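Local coordinates for protein O-methyltransferase, SAM-dependent (Legionella pneumophila subsp. pneumophila, PDB 3R3H) that probably transfers a methyl group from S-adenosylmethionine to an oxygen atom of its substrate, at residues 21-26 and 71-76. Sequence-based numbering, arbitrary orientation.
Sequences LREHPA and TGYSAL
Y73 reaches across to E23 with the end of its side chain, its phenol OH giving a hydrogen bond to E23 OE2 at 2.5 Å. The carboxylate oxygen, lying in the plane of the phenol ring, meets it at its edge and is met through its anti lone pair, the one directed away from OE1. The two side chains cross at about a right angle, with carboxylate and ring planes tilted 73° apart. E23 gets there fully stretched: CG stands anti to the backbone N (chi1 -166°) and the chain stays extended to the carboxylate. Its other oxygen, OE1, forms a salt bridge with R31 of helix 25-32, so the group is gripped at both oxygens, which probably favours its charged form. P46 and A49 of helix 46-59 also pack on Y73.

About one turn further along helix 73-80, L76 supplies the apolar half. Its CD2 methyl sits 4.1 Å from A26 CB and 4.0 Å from A26 C, while L27 and W105 pack against the same leucine. A26 itself is held at the start of its helix by H24, the N-cap residue, whose ND1 accepts from A26 N at 3.0 Å, nearly in the imidazole plane.

The contact thus joins the beginnings of two helices, helix 25-32 and helix 73-80. The latter follows the first strand, 63-68, of the Rossmann-like sheet, whose 3-2-1-4-5-7-6 strand order is the hallmark of class I SAM-dependent methyltransferases.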
ATOM      1  N   LEU A  21      10.410 -10.011   3.628  1.00 37.86           N
ATOM      2  CA  LEU A  21      10.645 -10.611   2.317  1.00 38.16           C
ATOM      3  C   LEU A  21      10.496 -12.116   2.365  1.00 38.58           C
ATOM      4  O   LEU A  21      11.254 -12.809   3.047  1.00 39.24           O
ATOM      5  CB  LEU A  21      12.043 -10.276   1.792  1.00 35.93           C
ATOM      6  CG  LEU A  21      12.203 -10.000   0.285  1.00 34.07           C
ATOM      7  CD1 LEU A  21      13.651 -10.253  -0.090  1.00 30.88           C
ATOM      8  CD2 LEU A  21      11.284 -10.863  -0.564  1.00 32.45           C
ATOM      9  N   ARG A  22       9.503 -12.608   1.642  1.00 39.50           N
ATOM     10  CA  ARG A  22       9.238 -14.032   1.554  1.00 42.32           C
ATOM     11  C   ARG A  22       9.289 -14.331   0.057  1.00 42.02           C
ATOM     12  O   ARG A  22       8.282 -14.645  -0.587  1.00 43.09           O
ATOM     13  CB  ARG A  22       7.873 -14.361   2.193  1.00 42.61           C
ATOM     14  CG  ARG A  22       7.993 -14.626   3.707  1.00 44.76           C
ATOM     15  CD  ARG A  22       6.890 -13.995   4.576  1.00 46.21           C
ATOM     16  NE  ARG A  22       5.662 -14.781   4.621  1.00 46.03           N
ATOM     17  CZ  ARG A  22       5.009 -15.086   5.739  1.00 46.54           C
ATOM     18  NH1 ARG A  22       5.470 -14.672   6.909  1.00 44.38           N
ATOM     19  NH2 ARG A  22       3.899 -15.815   5.687  1.00 47.17           N
ATOM     20  N   GLU A  23      10.506 -14.215  -0.470  1.00 42.07           N
ATOM     21  CA  GLU A  23      10.821 -14.395  -1.883  1.00 42.42           C
ATOM     22  C   GLU A  23      10.926 -15.838  -2.364  1.00 41.85           C
ATOM     23  O   GLU A  23      11.535 -16.687  -1.721  1.00 42.85           O
ATOM     24  CB  GLU A  23      12.125 -13.665  -2.170  1.00 40.48           C
ATOM     25  CG  GLU A  23      12.435 -13.462  -3.615  1.00 40.24           C
ATOM     26  CD  GLU A  23      13.629 -12.562  -3.773  1.00 40.36           C
ATOM     27  OE1 GLU A  23      14.667 -12.850  -3.142  1.00 42.05           O
ATOM     28  OE2 GLU A  23      13.538 -11.565  -4.518  1.00 40.80           O
ATOM     29  N   HIS A  24      10.327 -16.102  -3.516  1.00 42.26           N
ATOM     30  CA  HIS A  24      10.352 -17.432  -4.106  1.00 44.28           C
ATOM     31  C   HIS A  24      11.706 -17.633  -4.797  1.00 44.62           C
ATOM     32  O   HIS A  24      12.211 -16.727  -5.472  1.00 44.80           O
ATOM     33  CB  HIS A  24       9.209 -17.554  -5.101  1.00 43.42           C
ATOM     34  CG  HIS A  24       9.113 -18.890  -5.755  1.00 43.91           C
ATOM     35  ND1 HIS A  24      10.037 -19.342  -6.677  1.00 43.56           N
ATOM     36  CD2 HIS A  24       8.180 -19.864  -5.651  1.00 43.48           C
ATOM     37  CE1 HIS A  24       9.672 -20.533  -7.112  1.00 43.67           C
ATOM     38  NE2 HIS A  24       8.547 -20.873  -6.505  1.00 43.48           N
ATOM     39  N   PRO A  25      12.316 -18.823  -4.634  1.00 45.02           N
ATOM     40  CA  PRO A  25      13.622 -19.168  -5.222  1.00 46.26           C
ATOM     41  C   PRO A  25      13.896 -18.734  -6.658  1.00 43.93           C
ATOM     42  O   PRO A  25      14.970 -18.199  -6.956  1.00 42.78           O
ATOM     43  CB  PRO A  25      13.700 -20.689  -5.044  1.00 45.21           C
ATOM     44  CG  PRO A  25      12.270 -21.112  -4.749  1.00 46.47           C
ATOM     45  CD  PRO A  25      11.753 -19.984  -3.921  1.00 45.93           C
ATOM     46  N   ALA A  26      12.937 -18.983  -7.546  1.00 42.49           N
ATOM     47  CA  ALA A  26      13.077 -18.604  -8.949  1.00 41.96           C
ATOM     48  C   ALA A  26      13.189 -17.088  -9.037  1.00 40.42           C
ATOM     49  O   ALA A  26      13.932 -16.562  -9.866  1.00 41.90           O
ATOM     50  CB  ALA A  26      11.886 -19.093  -9.740  1.00 40.89           C
ATOM     51  N   THR A  71      13.141  -7.464 -16.639  1.00 33.89           N
ATOM     52  CA  THR A  71      14.046  -8.604 -16.545  1.00 33.71           C
ATOM     53  C   THR A  71      13.085  -9.814 -16.508  1.00 33.85           C
ATOM     54  O   THR A  71      13.468 -10.944 -16.849  1.00 37.02           O
ATOM     55  CB  THR A  71      14.900  -8.595 -15.236  1.00 33.57           C
ATOM     56  OG1 THR A  71      14.048  -8.449 -14.085  1.00 30.55           O
ATOM     57  CG2 THR A  71      15.944  -7.481 -15.290  1.00 33.35           C
ATOM     58  N   GLY A  72      11.834  -9.552 -16.114  1.00 32.63           N
ATOM     59  CA  GLY A  72      10.838 -10.600 -16.040  1.00 29.00           C
ATOM     60  C   GLY A  72      10.555 -10.993 -14.607  1.00 29.66           C
ATOM     61  O   GLY A  72       9.827 -11.950 -14.350  1.00 26.45           O
ATOM     62  N   TYR A  73      11.126 -10.225 -13.674  1.00 30.66           N
ATOM     63  CA  TYR A  73      10.974 -10.444 -12.230  1.00 29.29           C
ATOM     64  C   TYR A  73       9.582 -10.062 -11.717  1.00 28.08           C
ATOM     65  O   TYR A  73       8.936 -10.855 -11.014  1.00 29.45           O
ATOM     66  CB  TYR A  73      12.042  -9.645 -11.471  1.00 30.58           C
ATOM     67  CG  TYR A  73      11.992  -9.759  -9.960  1.00 33.67           C
ATOM     68  CD1 TYR A  73      11.042  -9.063  -9.209  1.00 36.94           C
ATOM     69  CD2 TYR A  73      12.890 -10.573  -9.282  1.00 35.67           C
ATOM     70  CE1 TYR A  73      10.993  -9.178  -7.810  1.00 38.00           C
ATOM     71  CE2 TYR A  73      12.847 -10.706  -7.889  1.00 37.44           C
ATOM     72  CZ  TYR A  73      11.902 -10.010  -7.160  1.00 37.67           C
ATOM     73  OH  TYR A  73      11.866 -10.170  -5.798  1.00 40.47           O
ATOM     74  N   SER A  74       9.118  -8.859 -12.058  1.00 26.17           N
ATOM     75  CA  SER A  74       7.800  -8.421 -11.608  1.00 24.83           C
ATOM     76  C   SER A  74       6.677  -9.243 -12.247  1.00 23.17           C
ATOM     77  O   SER A  74       5.609  -9.409 -11.659  1.00 23.35           O
ATOM     78  CB  SER A  74       7.596  -6.915 -11.887  1.00 23.84           C
ATOM     79  OG  SER A  74       8.042  -6.548 -13.181  1.00 22.84           O
ATOM     80  N   ALA A  75       6.928  -9.763 -13.443  1.00 23.88           N
ATOM     81  CA  ALA A  75       5.936 -10.573 -14.151  1.00 25.04           C
ATOM     82  C   ALA A  75       5.776 -11.934 -13.455  1.00 25.23           C
ATOM     83  O   ALA A  75       4.668 -12.500 -13.396  1.00 24.31           O
ATOM     84  CB  ALA A  75       6.369 -10.774 -15.611  1.00 24.54           C
ATOM     85  N   LEU A  76       6.894 -12.442 -12.932  1.00 24.52           N
ATOM     86  CA  LEU A  76       6.907 -13.714 -12.243  1.00 23.74           C
ATOM     87  C   LEU A  76       6.185 -13.584 -10.914  1.00 25.89           C
ATOM     88  O   LEU A  76       5.248 -14.345 -10.616  1.00 24.31           O
ATOM     89  CB  LEU A  76       8.349 -14.145 -12.016  1.00 23.48           C
ATOM     90  CG  LEU A  76       8.553 -15.463 -11.256  1.00 22.94           C
ATOM     91  CD1 LEU A  76       7.864 -16.608 -11.999  1.00 20.76           C
ATOM     92  CD2 LEU A  76      10.043 -15.717 -11.124  1.00 22.53           C
TER